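Local coordinates for protein guanine deaminase (Escherichia coli, PDB 6OHB) that catalyses the zinc-dependent hydrolytic deamination of guanine to xanthine and ammonia in purine degradation, at residues T236-N241 with V278-K283. Residues are numbered along the deposited sequence; the frame is centred on the assembly and turned at random.
With ZN (zinc ion), chain E.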
loop_
_atom_site.group_PDB
_atom_site.type_symbol
_atom_site.label_atom_id
_atom_site.label_comp_id
_atom_site.label_asym_id
_atom_site.label_seq_id
_atom_site.Cartn_x
_atom_site.Cartn_y
_atom_site.Cartn_z
ATOM N N THR A 236 23.244 11.568 -0.514
ATOM C CA THR A 236 23.732 10.383 0.186
ATOM C C THR A 236 22.686 9.895 1.180
ATOM O O THR A 236 21.672 10.552 1.402
ATOM C CB THR A 236 25.073 10.675 0.882
ATOM O OG1 THR A 236 25.657 9.449 1.335
ATOM C CG2 THR A 236 24.881 11.620 2.064
ATOM N N HIS A 237 22.947 8.733 1.785
ATOM C CA HIS A 237 22.078 8.166 2.813
ATOM C C HIS A 237 22.548 8.626 4.200
ATOM O O HIS A 237 23.743 8.840 4.420
ATOM C CB HIS A 237 22.074 6.631 2.742
ATOM C CG HIS A 237 21.377 6.052 1.539
ATOM N ND1 HIS A 237 22.023 5.797 0.345
ATOM C CD2 HIS A 237 20.104 5.615 1.373
ATOM C CE1 HIS A 237 21.171 5.253 -0.509
ATOM N NE2 HIS A 237 19.998 5.136 0.089
ATOM N N LEU A 238 21.605 8.785 5.141
ATOM C CA LEU A 238 21.967 9.277 6.471
ATOM C C LEU A 238 21.012 8.758 7.539
ATOM O O LEU A 238 19.802 8.977 7.435
ATOM C CB LEU A 238 21.986 10.815 6.500
ATOM C CG LEU A 238 22.268 11.515 7.838
ATOM C CD1 LEU A 238 23.717 11.311 8.246
ATOM C CD2 LEU A 238 21.943 13.001 7.737
ATOM N N CYS A 239 21.568 8.120 8.572
ATOM C CA CYS A 239 20.838 7.617 9.741
ATOM C C CYS A 239 19.520 6.937 9.365
ATOM O O CYS A 239 18.443 7.278 9.856
ATOM C CB CYS A 239 20.602 8.729 10.765
ATOM S SG CYS A 239 22.035 9.760 11.132
ATOM N N GLU A 240 19.638 5.918 8.522
ATOM C CA GLU A 240 18.477 5.106 8.185
ATOM C C GLU A 240 18.205 4.064 9.267
ATOM O O GLU A 240 17.047 3.824 9.631
ATOM C CB GLU A 240 18.694 4.428 6.823
ATOM C CG GLU A 240 17.554 3.536 6.342
ATOM C CD GLU A 240 17.821 2.942 4.961
ATOM O OE1 GLU A 240 18.942 3.132 4.441
ATOM O OE2 GLU A 240 16.921 2.280 4.396
ATOM N N ASN A 241 19.265 3.455 9.798
ATOM C CA ASN A 241 19.171 2.305 10.686
ATOM C C ASN A 241 20.152 2.468 11.842
ATOM O O ASN A 241 21.234 3.038 11.678
ATOM C CB ASN A 241 19.443 1.013 9.903
ATOM C CG ASN A 241 19.438 -0.211 10.778
ATOM O OD1 ASN A 241 20.470 -0.853 10.959
ATOM N ND2 ASN A 241 18.272 -0.554 11.319
ATOM N N VAL A 278 16.053 8.776 9.762
ATOM C CA VAL A 278 15.047 8.237 10.672
ATOM C C VAL A 278 15.456 8.410 12.133
ATOM O O VAL A 278 14.601 8.642 12.996
ATOM C CB VAL A 278 14.795 6.754 10.334
ATOM C CG1 VAL A 278 13.749 6.152 11.258
ATOM C CG2 VAL A 278 14.390 6.609 8.872
ATOM N N HIS A 279 16.750 8.330 12.435
ATOM C CA HIS A 279 17.262 8.395 13.805
ATOM C C HIS A 279 18.272 9.531 13.895
ATOM O O HIS A 279 19.481 9.304 13.824
ATOM C CB HIS A 279 17.884 7.055 14.217
ATOM C CG HIS A 279 16.991 5.880 13.979
ATOM N ND1 HIS A 279 15.874 5.630 14.746
ATOM C CD2 HIS A 279 17.041 4.893 13.052
ATOM C CE1 HIS A 279 15.277 4.536 14.307
ATOM N NE2 HIS A 279 15.965 4.069 13.280
ATOM N N LEU A 280 17.774 10.757 14.037
ATOM C CA LEU A 280 18.623 11.931 14.189
ATOM C C LEU A 280 18.627 12.399 15.637
ATOM O O LEU A 280 17.577 12.465 16.283
ATOM C CB LEU A 280 18.147 13.080 13.295
ATOM C CG LEU A 280 18.233 12.928 11.776
ATOM C CD1 LEU A 280 17.555 14.113 11.097
ATOM C CD2 LEU A 280 19.679 12.790 11.322
ATOM N N GLU A 281 19.810 12.741 16.137
ATOM C CA GLU A 281 19.863 13.445 17.405
ATOM C C GLU A 281 19.405 14.882 17.190
ATOM O O GLU A 281 19.212 15.333 16.058
ATOM C CB GLU A 281 21.277 13.407 17.986
ATOM N N GLU A 282 19.243 15.625 18.285
ATOM C CA GLU A 282 18.782 16.999 18.119
ATOM C C GLU A 282 19.890 17.892 17.577
ATOM O O GLU A 282 19.613 18.836 16.820
ATOM C CB GLU A 282 18.261 17.538 19.451
ATOM C CG GLU A 282 17.409 18.791 19.333
ATOM C CD GLU A 282 15.940 18.480 19.119
ATOM O OE1 GLU A 282 15.594 17.288 18.984
ATOM O OE2 GLU A 282 15.126 19.428 19.099
ATOM N N LYS A 283 21.143 17.575 17.919
ATOM C CA LYS A 283 22.303 18.180 17.269
ATOM C C LYS A 283 22.183 18.109 15.753
ATOM O O LYS A 283 22.394 19.104 15.052
ATOM C CB LYS A 283 23.585 17.495 17.742
HETATM ZN ZN ZN E . 18.391 4.494 -0.998
#
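Cys239 meets segment 278-283, a loop running into helix 282-290, with both its backbone and its side chain. Cys239 O accepts two hydrogen bonds from consecutive amides, from Val278 N at 2.8 Å and His279 N at 3.3 Å. One oxygen serves both N-H groups: the shorter bond is the more bent, 137° at the hydrogen, the longer one the straighter at 159°, and both donors are tilted from the carbonyl plane. Followed outward, the Cys239 side chain first sets CB 3.3 Å from His279 O; SG, turned anti to the carbonyl carbon (chi1 -46°), then lies 3.7 Å from that same oxygen and 3.8 Å from Leu280 CD2. Leu238 CD2 lies 4.2 Å from Leu280 CD2, giving a small apolar patch that Tyr258 of helix 258-264 adjoins. The His279 ring brings CD2 to 3.6 Å from Glu240 O, which lies oblique to the ring, while Asn241 CA sits at the ring edge; NE2, next to CD2 in the ring, is hydrogen-bonded to Ser307 O, which would help fix the ring's rotation. Just upstream, His237 NE2 binds zinc at 2.0 Å, sharing the metal with His82, His84 and Asp327. Loops following strands 233-238 and 272-274 thus meet at the C-terminal mouth of the amidohydrolase TIM barrel, where residues 237-240 are inferred from relatives to bind substrate.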